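Local coordinates for protein uroporphyrinogen III cosynthase (HemD) (Helicobacter pylori, PDB 3P9Z) that probably catalyses the cyclisation of the linear tetrapyrrole hydroxymethylbilane to uroporphyrinogen III, a step of haem biosynthesis, at residues 29-34 with 114-119; 40-45 with 106-111; 51-56 with 64-69; 68-73 with 79-84. All blocks are in the same frame, centred on the assembly; numbering follows the deposited sequence.

Contact 1: 29-34 with 114-119; sequences YPLELD and LYLRAK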
loop_
_atom_site.group_PDB
_atom_site.type_symbol
_atom_site.label_atom_id
_atom_site.label_comp_id
_atom_site.label_asym_id
_atom_site.label_seq_id
_atom_site.Cartn_x
_atom_site.Cartn_y
_atom_site.Cartn_z
ATOM N N TYR A 29 -14.052 -1.324 -5.041
ATOM C CA TYR A 29 -15.031 -2.252 -5.598
ATOM C C TYR A 29 -15.896 -2.828 -4.483
ATOM O O TYR A 29 -15.378 -3.334 -3.484
ATOM C CB TYR A 29 -14.351 -3.393 -6.357
ATOM C CG TYR A 29 -13.364 -2.936 -7.398
ATOM C CD1 TYR A 29 -13.796 -2.312 -8.572
ATOM C CD2 TYR A 29 -12.002 -3.112 -7.211
ATOM C CE1 TYR A 29 -12.887 -1.883 -9.530
ATOM C CE2 TYR A 29 -11.086 -2.691 -8.163
ATOM C CZ TYR A 29 -11.532 -2.082 -9.316
ATOM O OH TYR A 29 -10.620 -1.657 -10.255
ATOM N N PRO A 30 -17.224 -2.738 -4.640
ATOM C CA PRO A 30 -18.119 -3.290 -3.621
ATOM C C PRO A 30 -17.898 -4.789 -3.391
ATOM O O PRO A 30 -17.571 -5.536 -4.314
ATOM C CB PRO A 30 -19.520 -3.029 -4.207
ATOM C CG PRO A 30 -19.340 -1.823 -5.057
ATOM C CD PRO A 30 -17.978 -2.046 -5.706
ATOM N N LEU A 31 -18.061 -5.208 -2.150
ATOM C CA LEU A 31 -18.023 -6.620 -1.820
ATOM C C LEU A 31 -19.387 -7.226 -2.128
ATOM O O LEU A 31 -20.393 -6.909 -1.467
ATOM C CB LEU A 31 -17.636 -6.811 -0.354
ATOM C CG LEU A 31 -17.517 -8.231 0.177
ATOM C CD1 LEU A 31 -16.299 -8.939 -0.427
ATOM C CD2 LEU A 31 -17.446 -8.157 1.702
ATOM N N GLU A 32 -19.404 -8.089 -3.138
ATOM C CA GLU A 32 -20.622 -8.722 -3.641
ATOM C C GLU A 32 -20.949 -10.000 -2.873
ATOM O O GLU A 32 -22.134 -10.323 -2.660
ATOM C CB GLU A 32 -20.479 -9.043 -5.137
ATOM N N LEU A 33 -19.893 -10.713 -2.469
ATOM C CA LEU A 33 -19.981 -11.969 -1.723
ATOM C C LEU A 33 -20.793 -11.877 -0.414
ATOM O O LEU A 33 -20.737 -10.865 0.310
ATOM C CB LEU A 33 -18.556 -12.464 -1.415
ATOM N N ASP A 34 -21.542 -12.936 -0.122
ATOM C CA ASP A 34 -22.179 -13.120 1.181
ATOM C C ASP A 34 -21.098 -13.573 2.177
ATOM O O ASP A 34 -20.474 -14.627 1.977
ATOM C CB ASP A 34 -23.293 -14.182 1.060
ATOM C CG ASP A 34 -23.902 -14.578 2.407
ATOM O OD1 ASP A 34 -23.838 -13.792 3.377
ATOM O OD2 ASP A 34 -24.470 -15.692 2.490
ATOM N N LEU A 114 -11.786 -15.173 4.773
ATOM C CA LEU A 114 -12.056 -14.291 3.663
ATOM C C LEU A 114 -10.945 -13.263 3.615
ATOM O O LEU A 114 -10.768 -12.479 4.554
ATOM C CB LEU A 114 -13.399 -13.587 3.831
ATOM C CG LEU A 114 -13.786 -12.594 2.722
ATOM C CD1 LEU A 114 -13.818 -13.251 1.303
ATOM C CD2 LEU A 114 -15.132 -12.003 3.056
ATOM N N TYR A 115 -10.194 -13.294 2.525
ATOM C CA TYR A 115 -9.105 -12.351 2.295
ATOM C C TYR A 115 -9.602 -11.158 1.476
ATOM O O TYR A 115 -9.937 -11.301 0.309
ATOM C CB TYR A 115 -7.968 -13.073 1.564
ATOM C CG TYR A 115 -6.788 -12.220 1.177
ATOM C CD1 TYR A 115 -6.378 -11.135 1.962
ATOM C CD2 TYR A 115 -6.035 -12.537 0.047
ATOM C CE1 TYR A 115 -5.262 -10.361 1.602
ATOM C CE2 TYR A 115 -4.917 -11.783 -0.319
ATOM C CZ TYR A 115 -4.534 -10.702 0.456
ATOM O OH TYR A 115 -3.427 -9.963 0.074
ATOM N N LEU A 116 -9.635 -9.980 2.089
ATOM C CA LEU A 116 -10.051 -8.764 1.376
ATOM C C LEU A 116 -8.802 -8.108 0.808
ATOM O O LEU A 116 -7.925 -7.642 1.556
ATOM C CB LEU A 116 -10.873 -7.838 2.295
ATOM C CG LEU A 116 -12.057 -8.702 2.810
ATOM C CD1 LEU A 116 -12.480 -8.445 4.237
ATOM C CD2 LEU A 116 -13.281 -8.754 1.890
ATOM N N ARG A 117 -8.702 -8.103 -0.518
ATOM C CA ARG A 117 -7.404 -7.897 -1.158
ATOM C C ARG A 117 -7.384 -6.869 -2.302
ATOM O O ARG A 117 -8.437 -6.426 -2.786
ATOM C CB ARG A 117 -6.872 -9.247 -1.661
ATOM C CG ARG A 117 -7.713 -9.855 -2.784
ATOM C CD ARG A 117 -6.917 -10.858 -3.625
ATOM N NE ARG A 117 -5.739 -10.254 -4.269
ATOM C CZ ARG A 117 -4.653 -10.932 -4.653
ATOM N NH1 ARG A 117 -4.559 -12.250 -4.465
ATOM N NH2 ARG A 117 -3.648 -10.285 -5.231
ATOM N N ALA A 118 -6.167 -6.520 -2.717
ATOM C CA ALA A 118 -5.909 -5.729 -3.905
ATOM C C ALA A 118 -6.072 -6.572 -5.166
ATOM O O ALA A 118 -5.897 -7.797 -5.145
ATOM C CB ALA A 118 -4.505 -5.166 -3.852
ATOM N N LYS A 119 -6.410 -5.901 -6.261
ATOM C CA LYS A 119 -6.503 -6.549 -7.564
ATOM C C LYS A 119 -5.129 -6.997 -8.009
ATOM O O LYS A 119 -4.974 -8.060 -8.584
ATOM C CB LYS A 119 -7.068 -5.580 -8.611
ATOM C CG LYS A 119 -7.433 -6.248 -9.931
ATOM C CD LYS A 119 -8.500 -5.455 -10.672
ATOM C CE LYS A 119 -9.221 -6.316 -11.716
ATOM N NZ LYS A 119 -10.659 -5.874 -11.887
#

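Contact 2: 40-45 with 106-111; sequences ALIFTS and PLLEKK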
loop_
_atom_site.group_PDB
_atom_site.type_symbol
_atom_site.label_atom_id
_atom_site.label_comp_id
_atom_site.label_asym_id
_atom_site.label_seq_id
_atom_site.Cartn_x
_atom_site.Cartn_y
_atom_site.Cartn_z
ATOM N N ALA A 40 -13.344 -15.850 9.856
ATOM C CA ALA A 40 -12.115 -15.073 9.922
ATOM C C ALA A 40 -11.951 -14.223 8.680
ATOM O O ALA A 40 -12.202 -14.680 7.560
ATOM C CB ALA A 40 -10.883 -15.996 10.084
ATOM N N LEU A 41 -11.509 -12.989 8.881
ATOM C CA LEU A 41 -11.129 -12.135 7.771
ATOM C C LEU A 41 -9.626 -11.901 7.846
ATOM O O LEU A 41 -9.039 -11.893 8.936
ATOM C CB LEU A 41 -11.826 -10.783 7.862
ATOM C CG LEU A 41 -13.346 -10.677 8.058
ATOM C CD1 LEU A 41 -13.684 -9.219 8.280
ATOM C CD2 LEU A 41 -14.158 -11.263 6.884
ATOM N N ILE A 42 -9.007 -11.687 6.697
ATOM C CA ILE A 42 -7.618 -11.278 6.698
ATOM C C ILE A 42 -7.371 -10.112 5.743
ATOM O O ILE A 42 -7.933 -10.061 4.643
ATOM C CB ILE A 42 -6.651 -12.486 6.506
ATOM C CG1 ILE A 42 -5.185 -12.042 6.662
ATOM C CG2 ILE A 42 -6.903 -13.231 5.178
ATOM C CD1 ILE A 42 -4.273 -13.181 6.944
ATOM N N PHE A 43 -6.556 -9.168 6.213
ATOM C CA PHE A 43 -6.187 -7.965 5.493
ATOM C C PHE A 43 -4.664 -7.852 5.472
ATOM O O PHE A 43 -3.999 -8.217 6.450
ATOM C CB PHE A 43 -6.740 -6.723 6.218
ATOM C CG PHE A 43 -8.246 -6.686 6.317
ATOM C CD1 PHE A 43 -8.913 -7.390 7.321
ATOM C CD2 PHE A 43 -8.992 -5.929 5.418
ATOM C CE1 PHE A 43 -10.320 -7.354 7.429
ATOM C CE2 PHE A 43 -10.400 -5.870 5.515
ATOM C CZ PHE A 43 -11.062 -6.581 6.516
ATOM N N THR A 44 -4.125 -7.362 4.358
ATOM C CA THR A 44 -2.702 -7.031 4.259
ATOM C C THR A 44 -2.509 -5.519 4.135
ATOM O O THR A 44 -1.418 -5.026 4.350
ATOM C CB THR A 44 -2.048 -7.675 3.029
ATOM O OG1 THR A 44 -2.781 -7.286 1.868
ATOM C CG2 THR A 44 -2.048 -9.177 3.127
ATOM N N SER A 45 -3.563 -4.786 3.781
ATOM C CA SER A 45 -3.466 -3.323 3.612
ATOM C C SER A 45 -4.614 -2.574 4.295
ATOM O O SER A 45 -5.751 -3.047 4.317
ATOM C CB SER A 45 -3.451 -2.968 2.122
ATOM O OG SER A 45 -3.649 -1.574 1.930
ATOM N N PRO A 106 -1.148 -20.538 12.059
ATOM C CA PRO A 106 -1.692 -21.543 12.947
ATOM C C PRO A 106 -3.010 -21.135 13.537
ATOM O O PRO A 106 -3.819 -21.954 13.781
ATOM C CB PRO A 106 -0.640 -21.635 14.019
ATOM C CG PRO A 106 0.564 -21.222 13.368
ATOM C CD PRO A 106 0.185 -20.137 12.473
ATOM N N LEU A 107 -3.203 -19.864 13.751
ATOM C CA LEU A 107 -4.466 -19.359 14.282
ATOM C C LEU A 107 -5.563 -19.457 13.236
ATOM O O LEU A 107 -6.748 -19.428 13.569
ATOM C CB LEU A 107 -4.335 -17.902 14.749
ATOM C CG LEU A 107 -3.221 -17.522 15.741
ATOM C CD1 LEU A 107 -3.258 -16.031 15.991
ATOM C CD2 LEU A 107 -3.312 -18.277 17.057
ATOM N N LEU A 108 -5.161 -19.577 11.975
ATOM C CA LEU A 108 -6.107 -19.646 10.860
ATOM C C LEU A 108 -6.444 -21.079 10.444
ATOM O O LEU A 108 -7.369 -21.305 9.653
ATOM C CB LEU A 108 -5.580 -18.863 9.660
ATOM C CG LEU A 108 -5.330 -17.364 9.834
ATOM C CD1 LEU A 108 -4.927 -16.736 8.491
ATOM C CD2 LEU A 108 -6.547 -16.650 10.436
ATOM N N GLU A 109 -5.697 -22.038 10.977
ATOM C CA GLU A 109 -5.964 -23.446 10.712
ATOM C C GLU A 109 -7.361 -23.759 11.241
ATOM O O GLU A 109 -7.750 -23.276 12.304
ATOM C CB GLU A 109 -4.910 -24.341 11.376
ATOM N N LYS A 110 -8.113 -24.545 10.480
ATOM C CA LYS A 110 -9.482 -24.932 10.835
ATOM C C LYS A 110 -10.503 -23.788 10.761
ATOM O O LYS A 110 -11.635 -23.945 11.225
ATOM C CB LYS A 110 -9.535 -25.608 12.215
ATOM C CG LYS A 110 -8.352 -26.522 12.537
ATOM C CD LYS A 110 -8.739 -27.981 12.567
ATOM C CE LYS A 110 -8.190 -28.627 13.821
ATOM N NZ LYS A 110 -8.148 -30.101 13.712
ATOM N N LYS A 111 -10.123 -22.665 10.142
ATOM C CA LYS A 111 -11.033 -21.524 9.951
ATOM C C LYS A 111 -11.461 -21.364 8.481
ATOM O O LYS A 111 -10.723 -21.754 7.586
ATOM C CB LYS A 111 -10.376 -20.214 10.401
ATOM C CG LYS A 111 -9.893 -20.156 11.856
ATOM C CD LYS A 111 -11.011 -20.251 12.866
ATOM C CE LYS A 111 -10.475 -20.115 14.290
ATOM N NZ LYS A 111 -10.895 -18.825 14.876
#

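Contact 3: 51-56 with 64-69; sequences SLLETL and MLQNIP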
loop_
_atom_site.group_PDB
_atom_site.type_symbol
_atom_site.label_atom_id
_atom_site.label_comp_id
_atom_site.label_asym_id
_atom_site.label_seq_id
_atom_site.Cartn_x
_atom_site.Cartn_y
_atom_site.Cartn_z
ATOM N N SER A 51 -11.814 0.713 1.817
ATOM C CA SER A 51 -12.716 0.301 0.766
ATOM C C SER A 51 -14.028 -0.215 1.349
ATOM O O SER A 51 -15.095 0.194 0.906
ATOM C CB SER A 51 -12.070 -0.787 -0.101
ATOM O OG SER A 51 -12.972 -1.198 -1.132
ATOM N N LEU A 52 -13.955 -1.114 2.328
ATOM C CA LEU A 52 -15.173 -1.664 2.961
ATOM C C LEU A 52 -16.013 -0.570 3.621
ATOM O O LEU A 52 -17.214 -0.481 3.389
ATOM C CB LEU A 52 -14.824 -2.766 3.975
ATOM C CG LEU A 52 -14.228 -4.073 3.442
ATOM C CD1 LEU A 52 -13.925 -4.993 4.608
ATOM C CD2 LEU A 52 -15.158 -4.764 2.433
ATOM N N LEU A 53 -15.358 0.275 4.410
ATOM C CA LEU A 53 -15.995 1.429 5.038
ATOM C C LEU A 53 -16.793 2.330 4.066
ATOM O O LEU A 53 -17.900 2.778 4.393
ATOM C CB LEU A 53 -14.943 2.253 5.794
ATOM C CG LEU A 53 -14.331 1.557 7.015
ATOM C CD1 LEU A 53 -13.192 2.380 7.579
ATOM C CD2 LEU A 53 -15.391 1.307 8.094
ATOM N N GLU A 54 -16.236 2.576 2.881
ATOM C CA GLU A 54 -16.871 3.447 1.893
ATOM C C GLU A 54 -17.983 2.776 1.083
ATOM O O GLU A 54 -19.091 3.309 0.999
ATOM C CB GLU A 54 -15.829 4.080 0.953
ATOM C CG GLU A 54 -16.440 5.071 -0.029
ATOM C CD GLU A 54 -15.413 5.883 -0.815
ATOM O OE1 GLU A 54 -14.553 6.544 -0.182
ATOM O OE2 GLU A 54 -15.486 5.873 -2.072
ATOM N N THR A 55 -17.694 1.625 0.473
ATOM C CA THR A 55 -18.652 0.980 -0.424
ATOM C C THR A 55 -19.836 0.378 0.338
ATOM O O THR A 55 -20.881 0.117 -0.251
ATOM C CB THR A 55 -18.018 -0.150 -1.249
ATOM O OG1 THR A 55 -17.539 -1.155 -0.356
ATOM C CG2 THR A 55 -16.865 0.365 -2.128
ATOM N N LEU A 56 -19.656 0.146 1.639
ATOM C CA LEU A 56 -20.670 -0.526 2.457
ATOM C C LEU A 56 -21.153 0.310 3.645
ATOM O O LEU A 56 -21.767 -0.231 4.552
ATOM C CB LEU A 56 -20.143 -1.887 2.963
ATOM C CG LEU A 56 -19.736 -2.969 1.957
ATOM C CD1 LEU A 56 -19.081 -4.117 2.693
ATOM C CD2 LEU A 56 -20.931 -3.466 1.126
HETATM N N MSE A 64 -21.982 -6.926 9.729
HETATM C CA MSE A 64 -21.603 -8.341 9.727
HETATM C C MSE A 64 -20.080 -8.492 9.698
HETATM O O MSE A 64 -19.496 -9.240 10.479
HETATM C CB MSE A 64 -22.210 -9.058 8.509
HETATM C CG MSE A 64 -23.742 -9.163 8.494
HETATM SE SE MSE A 64 -24.422 -9.654 6.716
HETATM C CE MSE A 64 -26.344 -9.453 7.050
ATOM N N LEU A 65 -19.457 -7.790 8.746
ATOM C CA LEU A 65 -18.006 -7.823 8.571
ATOM C C LEU A 65 -17.247 -7.313 9.804
ATOM O O LEU A 65 -16.182 -7.849 10.157
ATOM C CB LEU A 65 -17.582 -7.019 7.332
ATOM C CG LEU A 65 -17.796 -7.634 5.944
ATOM C CD1 LEU A 65 -17.415 -6.610 4.920
ATOM C CD2 LEU A 65 -16.996 -8.909 5.710
ATOM N N GLN A 66 -17.789 -6.282 10.448
ATOM C CA GLN A 66 -17.185 -5.743 11.660
ATOM C C GLN A 66 -17.327 -6.710 12.835
ATOM O O GLN A 66 -16.688 -6.521 13.884
ATOM C CB GLN A 66 -17.785 -4.379 12.011
ATOM C CG GLN A 66 -17.110 -3.234 11.263
ATOM C CD GLN A 66 -17.927 -1.944 11.264
ATOM O OE1 GLN A 66 -19.154 -1.955 11.414
ATOM N NE2 GLN A 66 -17.245 -0.828 11.082
ATOM N N ASN A 67 -18.155 -7.737 12.638
ATOM C CA ASN A 67 -18.426 -8.744 13.660
ATOM C C ASN A 67 -17.609 -10.033 13.498
ATOM O O ASN A 67 -17.650 -10.895 14.357
ATOM C CB ASN A 67 -19.917 -9.075 13.674
ATOM C CG ASN A 67 -20.327 -9.878 14.904
ATOM O OD1 ASN A 67 -20.078 -9.469 16.053
ATOM N ND2 ASN A 67 -20.955 -11.030 14.673
ATOM N N ILE A 68 -16.886 -10.165 12.390
ATOM C CA ILE A 68 -16.123 -11.373 12.097
ATOM C C ILE A 68 -14.666 -11.153 12.502
ATOM O O ILE A 68 -14.031 -10.205 12.022
ATOM C CB ILE A 68 -16.226 -11.771 10.597
ATOM C CG1 ILE A 68 -17.685 -12.032 10.213
ATOM C CG2 ILE A 68 -15.322 -12.989 10.285
ATOM C CD1 ILE A 68 -17.961 -12.057 8.690
ATOM N N PRO A 69 -14.134 -12.005 13.399
ATOM C CA PRO A 69 -12.740 -11.806 13.842
ATOM C C PRO A 69 -11.776 -11.563 12.665
ATOM O O PRO A 69 -11.757 -12.336 11.701
ATOM C CB PRO A 69 -12.412 -13.099 14.599
ATOM C CG PRO A 69 -13.782 -13.600 15.089
ATOM C CD PRO A 69 -14.748 -13.218 13.999
#

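Contact 4: 68-73 with 79-84; sequences IPAYAL and KTLQDH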
loop_
_atom_site.group_PDB
_atom_site.type_symbol
_atom_site.label_atom_id
_atom_site.label_comp_id
_atom_site.label_asym_id
_atom_site.label_seq_id
_atom_site.Cartn_x
_atom_site.Cartn_y
_atom_site.Cartn_z
ATOM N N ILE A 68 -16.886 -10.165 12.390
ATOM C CA ILE A 68 -16.123 -11.373 12.097
ATOM C C ILE A 68 -14.666 -11.153 12.502
ATOM O O ILE A 68 -14.031 -10.205 12.022
ATOM C CB ILE A 68 -16.226 -11.771 10.597
ATOM C CG1 ILE A 68 -17.685 -12.032 10.213
ATOM C CG2 ILE A 68 -15.322 -12.989 10.285
ATOM C CD1 ILE A 68 -17.961 -12.057 8.690
ATOM N N PRO A 69 -14.134 -12.005 13.399
ATOM C CA PRO A 69 -12.740 -11.806 13.842
ATOM C C PRO A 69 -11.776 -11.563 12.665
ATOM O O PRO A 69 -11.757 -12.336 11.701
ATOM C CB PRO A 69 -12.412 -13.099 14.599
ATOM C CG PRO A 69 -13.782 -13.600 15.089
ATOM C CD PRO A 69 -14.748 -13.218 13.999
ATOM N N ALA A 70 -11.012 -10.471 12.766
ATOM C CA ALA A 70 -10.133 -9.997 11.707
ATOM C C ALA A 70 -8.654 -10.131 12.094
ATOM O O ALA A 70 -8.258 -9.800 13.224
ATOM C CB ALA A 70 -10.458 -8.530 11.375
ATOM N N TYR A 71 -7.868 -10.630 11.141
ATOM C CA TYR A 71 -6.437 -10.830 11.282
ATOM C C TYR A 71 -5.731 -9.889 10.320
ATOM O O TYR A 71 -6.288 -9.511 9.271
ATOM C CB TYR A 71 -6.068 -12.281 10.979
ATOM C CG TYR A 71 -6.627 -13.267 11.999
ATOM C CD1 TYR A 71 -5.817 -13.774 13.011
ATOM C CD2 TYR A 71 -7.959 -13.674 11.952
ATOM C CE1 TYR A 71 -6.311 -14.660 13.938
ATOM C CE2 TYR A 71 -8.473 -14.564 12.876
ATOM C CZ TYR A 71 -7.647 -15.046 13.865
ATOM O OH TYR A 71 -8.135 -15.903 14.791
ATOM N N ALA A 72 -4.522 -9.474 10.696
ATOM C CA ALA A 72 -3.740 -8.598 9.851
ATOM C C ALA A 72 -2.281 -9.017 9.893
ATOM O O ALA A 72 -1.833 -9.666 10.837
ATOM C CB ALA A 72 -3.895 -7.154 10.293
ATOM N N LEU A 73 -1.539 -8.641 8.871
ATOM C CA LEU A 73 -0.169 -9.097 8.758
ATOM C C LEU A 73 0.832 -8.111 9.342
ATOM O O LEU A 73 1.982 -8.471 9.624
ATOM C CB LEU A 73 0.156 -9.432 7.306
ATOM C CG LEU A 73 -0.357 -10.798 6.854
ATOM C CD1 LEU A 73 -0.005 -11.000 5.416
ATOM C CD2 LEU A 73 0.242 -11.933 7.696
ATOM N N LYS A 79 -3.973 -1.839 13.654
ATOM C CA LYS A 79 -4.440 -0.583 14.254
ATOM C C LYS A 79 -5.583 0.064 13.450
ATOM O O LYS A 79 -6.561 0.546 14.025
ATOM C CB LYS A 79 -3.284 0.394 14.453
ATOM C CG LYS A 79 -3.692 1.753 15.066
ATOM C CD LYS A 79 -3.724 2.866 14.010
ATOM C CE LYS A 79 -3.777 4.271 14.641
ATOM N NZ LYS A 79 -2.903 4.406 15.846
ATOM N N THR A 80 -5.461 0.060 12.129
ATOM C CA THR A 80 -6.531 0.601 11.274
ATOM C C THR A 80 -7.863 -0.136 11.470
ATOM O O THR A 80 -8.920 0.491 11.565
ATOM C CB THR A 80 -6.121 0.593 9.784
ATOM O OG1 THR A 80 -4.970 1.429 9.624
ATOM C CG2 THR A 80 -7.246 1.129 8.896
ATOM N N LEU A 81 -7.800 -1.467 11.523
ATOM C CA LEU A 81 -8.972 -2.275 11.810
ATOM C C LEU A 81 -9.566 -1.916 13.169
ATOM O O LEU A 81 -10.777 -1.700 13.296
ATOM C CB LEU A 81 -8.603 -3.753 11.784
ATOM C CG LEU A 81 -8.480 -4.351 10.393
ATOM C CD1 LEU A 81 -7.670 -5.650 10.470
ATOM C CD2 LEU A 81 -9.873 -4.558 9.776
ATOM N N GLN A 82 -8.685 -1.829 14.161
ATOM C CA GLN A 82 -9.055 -1.537 15.538
ATOM C C GLN A 82 -9.728 -0.163 15.633
ATOM O O GLN A 82 -10.809 -0.019 16.203
ATOM C CB GLN A 82 -7.799 -1.600 16.418
ATOM C CG GLN A 82 -7.973 -1.170 17.870
ATOM C CD GLN A 82 -8.489 -2.278 18.789
ATOM O OE1 GLN A 82 -8.263 -2.231 19.998
ATOM N NE2 GLN A 82 -9.183 -3.271 18.227
ATOM N N ASP A 83 -9.079 0.829 15.042
ATOM C CA ASP A 83 -9.575 2.200 15.026
ATOM C C ASP A 83 -10.920 2.358 14.327
ATOM O O ASP A 83 -11.665 3.276 14.634
ATOM C CB ASP A 83 -8.540 3.124 14.381
ATOM C CG ASP A 83 -7.414 3.500 15.338
ATOM O OD1 ASP A 83 -7.416 3.050 16.498
ATOM O OD2 ASP A 83 -6.524 4.269 14.932
ATOM N N HIS A 84 -11.235 1.470 13.390
ATOM C CA HIS A 84 -12.482 1.619 12.649
ATOM C C HIS A 84 -13.563 0.598 12.988
ATOM O O HIS A 84 -14.393 0.266 12.150
ATOM C CB HIS A 84 -12.204 1.725 11.140
ATOM C CG HIS A 84 -11.505 2.993 10.758
ATOM N ND1 HIS A 84 -12.176 4.179 10.542
ATOM C CD2 HIS A 84 -10.190 3.270 10.587
ATOM C CE1 HIS A 84 -11.306 5.129 10.242
ATOM N NE2 HIS A 84 -10.093 4.604 10.266
#

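Contact 1: 29-34 with 114-119
Leu31 and Leu116 carry the apolar part of this contact, in which the loop between strands 19-28 and 40-43 lies over strand 112-118 in one of the two alpha/beta lobes expected of a uroporphyrinogen-III synthase. Methyl meets methyl: Leu31 CD1 is 3.8 Å from Leu116 CD2, and the two side chains stand roughly perpendicular to each other. Leu31 points its CB at the strand and sets CG trans to its own amide nitrogen (chi1 -179°), which carries the branch across the gap. The backbones themselves stay apart, with 8.9 Å between Leu31 CA and Leu116 CA, and the two buried leucines bridge the interval. Leu31 also touches Ala139 of strand 135-146, while Leu116 leans on Phe43.

Polar groups lie at the margins. At the solvent-facing end the Tyr29 hydroxyl passes the aliphatic part of Lys119, a loose approach of 4.4 Å from OH to CD; that hydroxyl is hydrogen-bonded to Glu143. Lys61 NZ bonds the carbonyl oxygens of Leu31 and Leu33, tying down the loop's backbone. Within the strand segment, Arg117 bonds the carbonyl of the next residue, NE donating to Ala118 O at 2.6 Å with an N-H...O angle of 163°, and that oxygen lies 10° out of the guanidinium plane.

Contact 2: 40-45 with 106-111
Leu108 faces Ala40 and Ile42 across a buried helix-to-sheet contact in an alpha/beta lobe, where the short, weakly bonded helix 105-108 lies against strand 40-43. The Leu108 CB points toward the strand, and CG follows it trans to the carbonyl carbon (chi1 -61°). Beyond CG the two methyls divide the work. CD1 meets the tip of Ile42, 3.9 Å from its CD1, with the two side chains at about a right angle. CD2 turns to the start of the strand, where it lies 4.4 Å from Ala40 CB, a looser apposition. With CG1 trans to the backbone N (chi1 -174°), the longer branch of Ile42 extends to the leucine.

After Leu108 the chain reverses through a type II beta turn, with Lys111 N bonded to Leu108 O at 3.1 Å. The turn brings Lys111 back beside the first strand residue, and Ala40 CA and Lys111 CA are 6.5 Å apart. Tyr71, on neighbouring strand 70-72, touches Ala40, Leu108 and Lys111 alike. Ile42 is flanked as well by Val113 and Tyr115 of strand 112-118. At the edge of the contact, Ala40 CB approaches Lys111 CB to 4.3 Å.

Contact 3: 51-56 with 64-69
Leu65 CD1 is the methyl on which two leucines converge, Leu52 near the end of helix 46-55 and Leu56 just past it. It lies 3.7 Å from Leu56 CD1 and 3.8 Å from Leu52 CD2, while Leu52 CD1 is almost as near at 3.9 Å. The Leu65 methyl thus touches both methyls of Leu52 and one of Leu56, with the side chains crossing at about a right angle. Beside this apolar group, Leu53 CD2 packs on the amide end of Gln66, 4.1 Å from NE2. From the loop after strand 19-28, Leu31 and Pro35 touch Leu65 as well.

The spacing of the first shell follows from the helix. Leu52 and Leu56 are four residues apart, and the backbone bond from Leu56 N to Leu52 O (3.1 Å) keeps them on one side, just where Leu56 leaves helical geometry. Gln66 is held at both polar atoms: OE1 bonds Lys63 NZ, and NE2 makes a weak bond to His84 O. Its chain, extended beyond CG, carries the amide out to Leu53.

Helices 46-55 and 60-66, joined by a short connection, pack over the face of strand 40-43 that carries Leu41 and Phe43, with Leu52 resting on Phe43 and Leu65 on Leu41.

Contact 4: 68-73 with 79-84
With chi1 at -79° and chi2 at 161°, Leu81 turns CG trans to its carbonyl carbon and reaches out from helix 75-83 to place CD1 between the methyls of Ala70 and Ala72. The distances are even: Leu81 CD1 lies 4.1 Å from Ala70 CB and 4.1 Å from Ala72 CB. Two residues apart on an extended strand, both alanines point their CB atoms toward the helix, whereas Tyr71 between them points away. Leu81 CD1 also comes within 4.3 Å of Tyr71 O, a loose approach.

Strand 70-72 and the helical portion 79-83 run nearly antiparallel, at 150° between their N-to-C directions, and their axes approach to 9.3 Å. This is the beta-alpha unit of an alpha/beta sheet: strand 70-72, in which Ala70 is backbone-bonded to Lys87 and Ala89, leads into helix 75-83, which folds back over it. Leu81, which is buried, also touches Phe43 of adjacent strand 40-43 and Val49 of helix 46-55. On the other face of the strand, Tyr71 meets Leu107 of helix 105-108. Backbone bonds from Asp83 N to Lys79 O (2.7 Å) and from His84 N to Leu81 O (3.2 Å) carry the helix to its last turn, where the His84 side chain touches Leu53.

All four contacts lie in one lobe; contacts 1, 2 and 4 include the adjacent parallel strands 112-118, 40-43 and 70-72, and contact 3 packs on that end of the mixed sheet. Along the chain, contact 1 spans the longest interval and encloses the others; contacts 3 and 4, sharing Ile68 and Pro69, fall within the interval of contact 2. Contact 3 is centred 10 Å from the centres of both contact 1 and contact 4, and the centres of contacts 2 and 4 are 11 Å apart. Contact 2 packs one face of the sheet; contacts 1 and 3 join contact 4 on the other, which carries Leu41, Phe43 and Leu116, so that helices and the loop 29-34 build one continuous core of this lobe.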